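PDB 5JY1: putative short-chain dehydrogenase/reductase from Burkholderia xenovorans, which binds NAD and, as a member of the short-chain dehydrogenase/reductase family, probably acts as an oxidoreductase, possibly on 3-oxoacyl-[acyl-carrier-protein] substrates. Local coordinates for residues 140-145 with 183-188; 156-161 with 262-267. All coordinates share one frame; numbering follows the deposited sequence. Where two conformers were deposited one is given.

In the fold
From the N terminus the chain lays down the first four strands of the parallel Rossmann-type sheet, through 94-97, and then runs through the long helix 113-141. Contact 1 follows where strand 144-149 begins: residues 140-145 meet 183-188 after helix 162-182, closing a loop of 37 intervening residues and setting two neighbouring parallel strands side by side. Residues 156-161 lie within that loop, running from the end of the short helix 153-156 to the start of helix 162-182, but their partner, 262-267, comes only after the last strand, 250-253, so the two contacts cross along the chain. Contact 2 thereby ties the C-terminal region to the loop before helix 162-182. The centres are about 38 Å apart, and both contacts touch the second subunit.

Contact 1. Residues 140-145 with 183-188; sequences ERRWGR and GRFNIT
R142, the residue that leaves helix 113-141 through a Schellman motif, lays its guanidinium beside F185, whose CD1 sits over one guanidinium face, 3.6 Å from R142 NH1; the two planes are 46° apart. The polar bonds of this guanidinium go to other partners, NH1 to R139 O and NE to the backbone O of E273 of the second subunit. The carbonyl O of R142 receives a weak hydrogen bond from N186 ND2 at 3.4 Å. That amide stands nearly upright to the indole of W143, with ND2 3.3 Å from W143 CD1, while W143 NE1 bonds to E241. At G144 the parallel ladder begins: its N donates to N186 O at 3.0 Å, and its O accepts from T188 N, also at 3.0 Å. R145 folds back at chi2 (-78°), which brings its guanidinium over the W143 ring and NH1 within 3.0 Å of G144 O, on the opposite face of that carbonyl from T188 N. T188 OG1 lies 3.1 Å from R145 CD, and R145 NE is held by S240 O. This start of the pairing between strands 144-149 and 187-194 of the Rossmann-type sheet thus combines a backbone ladder with a charged donor, which would probably polarise the shared carbonyl further.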
loop_
_atom_site.group_PDB
_atom_site.type_symbol
_atom_site.label_atom_id
_atom_site.label_comp_id
_atom_site.label_asym_id
_atom_site.label_seq_id
_atom_site.Cartn_x
_atom_site.Cartn_y
_atom_site.Cartn_z
ATOM N N GLU A 140 -17.490 0.835 -27.686
ATOM C CA GLU A 140 -18.065 0.294 -28.910
ATOM C C GLU A 140 -17.205 -0.818 -29.491
ATOM O O GLU A 140 -17.726 -1.811 -30.017
ATOM C CB GLU A 140 -18.245 1.406 -29.936
ATOM C CG GLU A 140 -18.825 0.890 -31.239
ATOM C CD GLU A 140 -18.952 1.961 -32.285
ATOM O OE1 GLU A 140 -18.921 1.602 -33.487
ATOM O OE2 GLU A 140 -19.081 3.143 -31.904
ATOM N N ARG A 141 -15.888 -0.672 -29.399
ATOM C CA ARG A 141 -14.955 -1.627 -29.983
ATOM C C ARG A 141 -14.548 -2.719 -29.010
ATOM O O ARG A 141 -13.821 -3.641 -29.405
ATOM C CB ARG A 141 -13.724 -0.881 -30.495
ATOM C CG ARG A 141 -14.040 -0.025 -31.711
ATOM C CD ARG A 141 -13.014 1.051 -31.941
ATOM N NE ARG A 141 -13.344 1.833 -33.125
ATOM C CZ ARG A 141 -14.274 2.788 -33.154
ATOM N NH1 ARG A 141 -14.969 3.087 -32.057
ATOM N NH2 ARG A 141 -14.516 3.445 -34.283
ATOM N N ARG A 142 -15.011 -2.631 -27.757
ATOM C CA ARG A 142 -14.668 -3.592 -26.706
ATOM C C ARG A 142 -13.154 -3.764 -26.585
ATOM O O ARG A 142 -12.643 -4.880 -26.466
ATOM C CB ARG A 142 -15.360 -4.937 -26.949
ATOM C CG ARG A 142 -16.885 -4.852 -27.068
ATOM C CD ARG A 142 -17.511 -4.408 -25.758
ATOM N NE ARG A 142 -18.920 -4.796 -25.621
ATOM C CZ ARG A 142 -19.951 -3.952 -25.662
ATOM N NH1 ARG A 142 -19.755 -2.658 -25.856
ATOM N NH2 ARG A 142 -21.185 -4.405 -25.502
ATOM N N TRP A 143 -12.433 -2.642 -26.606
ATOM C CA TRP A 143 -10.977 -2.661 -26.444
ATOM C C TRP A 143 -10.527 -1.262 -26.059
ATOM O O TRP A 143 -10.801 -0.303 -26.787
ATOM C CB TRP A 143 -10.277 -3.121 -27.744
ATOM C CG TRP A 143 -8.858 -3.688 -27.548
ATOM C CD1 TRP A 143 -8.499 -5.005 -27.543
ATOM C CD2 TRP A 143 -7.634 -2.941 -27.368
ATOM N NE1 TRP A 143 -7.139 -5.128 -27.348
ATOM C CE2 TRP A 143 -6.584 -3.880 -27.247
ATOM C CE3 TRP A 143 -7.329 -1.580 -27.289
ATOM C CZ2 TRP A 143 -5.253 -3.498 -27.051
ATOM C CZ3 TRP A 143 -6.012 -1.195 -27.098
ATOM C CH2 TRP A 143 -4.981 -2.155 -26.983
ATOM N N GLY A 144 -9.809 -1.141 -24.945
ATOM C CA GLY A 144 -9.291 0.153 -24.550
ATOM C C GLY A 144 -8.144 0.026 -23.577
ATOM O O GLY A 144 -8.071 -0.927 -22.795
ATOM N N ARG A 145 -7.238 1.003 -23.632
ATOM C CA ARG A 145 -6.131 1.130 -22.688
ATOM C C ARG A 145 -6.055 2.583 -22.260
ATOM O O ARG A 145 -5.872 3.469 -23.103
ATOM C CB ARG A 145 -4.796 0.695 -23.312
ATOM C CG ARG A 145 -4.776 -0.738 -23.792
ATOM C CD ARG A 145 -4.607 -1.692 -22.610
ATOM N NE ARG A 145 -4.419 -3.079 -23.018
ATOM C CZ ARG A 145 -5.396 -3.943 -23.280
ATOM N NH1 ARG A 145 -6.674 -3.580 -23.191
ATOM N NH2 ARG A 145 -5.084 -5.188 -23.637
ATOM N N GLY A 183 -13.722 -2.763 -16.998
ATOM C CA GLY A 183 -13.152 -4.030 -17.423
ATOM C C GLY A 183 -14.135 -4.911 -18.163
ATOM O O GLY A 183 -13.722 -5.717 -18.997
ATOM N N ARG A 184 -15.441 -4.741 -17.913
ATOM C CA ARG A 184 -16.428 -5.551 -18.613
ATOM C C ARG A 184 -16.397 -5.310 -20.116
ATOM O O ARG A 184 -16.901 -6.149 -20.876
ATOM C CB ARG A 184 -17.834 -5.269 -18.056
ATOM C CG ARG A 184 -18.449 -3.913 -18.423
ATOM C CD ARG A 184 -19.799 -3.792 -17.720
ATOM N NE ARG A 184 -20.639 -2.653 -18.133
ATOM C CZ ARG A 184 -20.477 -1.405 -17.697
ATOM N NH1 ARG A 184 -19.494 -1.101 -16.863
ATOM N NH2 ARG A 184 -21.300 -0.441 -18.100
ATOM N N PHE A 185 -15.832 -4.183 -20.556
ATOM C CA PHE A 185 -15.683 -3.879 -21.973
ATOM C C PHE A 185 -14.264 -4.109 -22.477
ATOM O O PHE A 185 -13.926 -3.617 -23.556
ATOM C CB PHE A 185 -16.072 -2.427 -22.257
ATOM C CG PHE A 185 -17.500 -2.084 -21.916
ATOM C CD1 PHE A 185 -18.557 -2.795 -22.464
ATOM C CD2 PHE A 185 -17.776 -1.021 -21.070
ATOM C CE1 PHE A 185 -19.883 -2.456 -22.167
ATOM C CE2 PHE A 185 -19.103 -0.667 -20.773
ATOM C CZ PHE A 185 -20.151 -1.390 -21.320
ATOM N N ASN A 186 -13.417 -4.800 -21.704
ATOM C CA ASN A 186 -12.004 -4.983 -22.055
ATOM C C ASN A 186 -11.292 -3.634 -22.179
ATOM O O ASN A 186 -10.433 -3.436 -23.040
ATOM C CB ASN A 186 -11.839 -5.811 -23.336
ATOM C CG ASN A 186 -10.398 -6.196 -23.593
ATOM O OD1 ASN A 186 -9.613 -6.365 -22.653
ATOM N ND2 ASN A 186 -10.028 -6.310 -24.868
ATOM N N ILE A 187 -11.668 -2.690 -21.316
ATOM C CA ILE A 187 -10.954 -1.428 -21.145
ATOM C C ILE A 187 -10.181 -1.504 -19.835
ATOM O O ILE A 187 -10.785 -1.594 -18.758
ATOM C CB ILE A 187 -11.907 -0.222 -21.133
ATOM C CG1 ILE A 187 -12.734 -0.150 -22.426
ATOM C CG2 ILE A 187 -11.109 1.050 -20.917
ATOM C CD1 ILE A 187 -13.884 0.896 -22.367
ATOM N N THR A 188 -8.858 -1.455 -19.907
ATOM C CA THR A 188 -8.056 -1.426 -18.691
ATOM C C THR A 188 -7.613 -0.002 -18.379
ATOM O O THR A 188 -7.520 0.854 -19.264
ATOM C CB THR A 188 -6.828 -2.321 -18.802
ATOM O OG1 THR A 188 -5.958 -1.802 -19.810
ATOM C CG2 THR A 188 -7.232 -3.757 -19.152
#

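Contact 2. Residues 156-161 with 262-267; sequences TGAWLH and YNSRPA
The indole of W159 carries the backbone of R265 and the ring of P266 on one face: R265 CA lies 3.5 Å from the centroid of the five-membered ring, only 7° off its normal, a CH-pi contact, and P266 CD packs 3.6 Å from W159 CE3. S264 OG lies at the rim of the indole, near the ring plane. This tryptophan belongs to a type II beta turn, A158 to H161, that leads into helix 162-182 of the short-chain dehydrogenase fold; the turn is met here by the C-terminal region. The aliphatic part of R265 follows the indole outward, while its NH1 bonds to the carbonyl O of A217 of the fourth subunit. L160 CD1 reaches P266 CG at 3.9 Å, the two side chains running antiparallel where they touch. At the other end, the side chain of Y262, in the one conformer given, comes no closer than about 8 Å to the bound NAD, so the contact flanks the cofactor site without touching it. The chi1 of S264 (49°) sets OG between its own N and carbonyl carbon, facing the turn, where it accepts from W159 N at 3.0 Å; OG is also joined to a water, which donates to Y262 O at 2.7 Å.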
loop_
_atom_site.group_PDB
_atom_site.type_symbol
_atom_site.label_atom_id
_atom_site.label_comp_id
_atom_site.label_asym_id
_atom_site.label_seq_id
_atom_site.Cartn_x
_atom_site.Cartn_y
_atom_site.Cartn_z
ATOM N N THR A 156 4.749 10.493 -0.607
ATOM C CA THR A 156 5.621 11.092 0.396
ATOM C C THR A 156 5.028 12.352 1.003
ATOM O O THR A 156 5.592 12.873 1.971
ATOM C CB THR A 156 6.998 11.441 -0.190
ATOM O OG1 THR A 156 6.857 12.491 -1.160
ATOM C CG2 THR A 156 7.631 10.236 -0.868
ATOM N N GLY A 157 3.924 12.863 0.447
ATOM C CA GLY A 157 3.410 14.159 0.858
ATOM C C GLY A 157 4.439 15.250 0.642
ATOM O O GLY A 157 4.701 16.053 1.539
ATOM N N ALA A 158 5.042 15.281 -0.545
ATOM C CA ALA A 158 6.206 16.128 -0.773
ATOM C C ALA A 158 5.912 17.589 -0.449
ATOM O O ALA A 158 4.859 18.125 -0.810
ATOM C CB ALA A 158 6.674 16.000 -2.222
ATOM N N TRP A 159 6.860 18.224 0.246
ATOM C CA TRP A 159 6.751 19.632 0.612
ATOM C C TRP A 159 6.551 20.506 -0.621
ATOM O O TRP A 159 7.092 20.235 -1.698
ATOM C CB TRP A 159 8.013 20.108 1.333
ATOM C CG TRP A 159 8.242 19.582 2.720
ATOM C CD1 TRP A 159 8.631 18.316 3.071
ATOM C CD2 TRP A 159 8.173 20.334 3.941
ATOM N NE1 TRP A 159 8.776 18.231 4.438
ATOM C CE2 TRP A 159 8.500 19.454 4.994
ATOM C CE3 TRP A 159 7.847 21.662 4.246
ATOM C CZ2 TRP A 159 8.516 19.861 6.335
ATOM C CZ3 TRP A 159 7.860 22.065 5.583
ATOM C CH2 TRP A 159 8.199 21.166 6.607
ATOM N N LEU A 160 5.770 21.574 -0.442
ATOM C CA LEU A 160 5.560 22.663 -1.394
ATOM C C LEU A 160 4.665 22.265 -2.559
ATOM O O LEU A 160 4.424 23.102 -3.442
ATOM C CB LEU A 160 6.880 23.225 -1.958
ATOM C CG LEU A 160 7.988 23.583 -0.960
ATOM C CD1 LEU A 160 9.207 24.162 -1.673
ATOM C CD2 LEU A 160 7.473 24.556 0.098
ATOM N N HIS A 161 4.147 21.032 -2.583
ATOM C CA HIS A 161 3.345 20.512 -3.684
ATOM C C HIS A 161 1.958 20.073 -3.228
ATOM O O HIS A 161 1.348 19.204 -3.853
ATOM C CB HIS A 161 4.057 19.339 -4.361
ATOM C CG HIS A 161 5.350 19.704 -5.016
ATOM N ND1 HIS A 161 6.225 18.756 -5.502
ATOM C CD2 HIS A 161 5.908 20.907 -5.287
ATOM C CE1 HIS A 161 7.274 19.360 -6.034
ATOM N NE2 HIS A 161 7.107 20.665 -5.917
ATOM N N TYR A 262 12.404 10.217 -0.557
ATOM C CA TYR A 262 13.268 11.393 -0.607
ATOM C C TYR A 262 12.733 12.407 0.395
ATOM O O TYR A 262 11.516 12.561 0.531
ATOM C CB TYR A 262 13.303 12.005 -2.016
ATOM C CG TYR A 262 11.908 12.218 -2.533
ATOM C CD1 TYR A 262 11.198 11.165 -3.097
ATOM C CD2 TYR A 262 11.273 13.450 -2.403
ATOM C CE1 TYR A 262 9.913 11.329 -3.529
ATOM C CE2 TYR A 262 9.975 13.625 -2.841
ATOM C CZ TYR A 262 9.306 12.556 -3.404
ATOM O OH TYR A 262 8.016 12.690 -3.841
ATOM N N ASN A 263 13.633 13.101 1.079
ATOM C CA ASN A 263 13.234 14.134 2.029
ATOM C C ASN A 263 13.187 15.472 1.299
ATOM O O ASN A 263 14.215 15.955 0.817
ATOM C CB ASN A 263 14.201 14.177 3.215
ATOM C CG ASN A 263 13.711 15.076 4.345
ATOM O OD1 ASN A 263 12.663 15.714 4.241
ATOM N ND2 ASN A 263 14.467 15.115 5.439
ATOM N N SER A 264 11.995 16.064 1.211
ATOM C CA SER A 264 11.784 17.293 0.455
ATOM C C SER A 264 11.667 18.541 1.335
ATOM O O SER A 264 11.267 19.602 0.840
ATOM C CB SER A 264 10.542 17.155 -0.442
ATOM O OG SER A 264 9.416 16.653 0.274
ATOM N N ARG A 265 12.035 18.461 2.612
ATOM C CA ARG A 265 11.956 19.655 3.447
ATOM C C ARG A 265 12.891 20.729 2.898
ATOM O O ARG A 265 14.084 20.459 2.694
ATOM C CB ARG A 265 12.319 19.368 4.903
ATOM C CG ARG A 265 12.201 20.620 5.775
ATOM C CD ARG A 265 12.748 20.423 7.195
ATOM N NE ARG A 265 11.983 19.417 7.924
ATOM C CZ ARG A 265 12.420 18.192 8.196
ATOM N NH1 ARG A 265 13.637 17.824 7.810
ATOM N NH2 ARG A 265 11.636 17.336 8.855
ATOM N N PRO A 266 12.396 21.940 2.629
ATOM C CA PRO A 266 13.282 23.002 2.132
ATOM C C PRO A 266 14.363 23.355 3.146
ATOM O O PRO A 266 14.184 23.211 4.358
ATOM C CB PRO A 266 12.326 24.180 1.896
ATOM C CG PRO A 266 10.983 23.555 1.717
ATOM C CD PRO A 266 10.979 22.345 2.619
ATOM N N ALA A 267 15.493 23.849 2.627
ATOM C CA ALA A 267 16.682 24.061 3.454
ATOM C C ALA A 267 16.435 25.055 4.586
ATOM O O ALA A 267 16.992 24.909 5.682
ATOM C CB ALA A 267 17.845 24.536 2.582
HETATM O O HOH W 1 9.275 13.991 0.376
#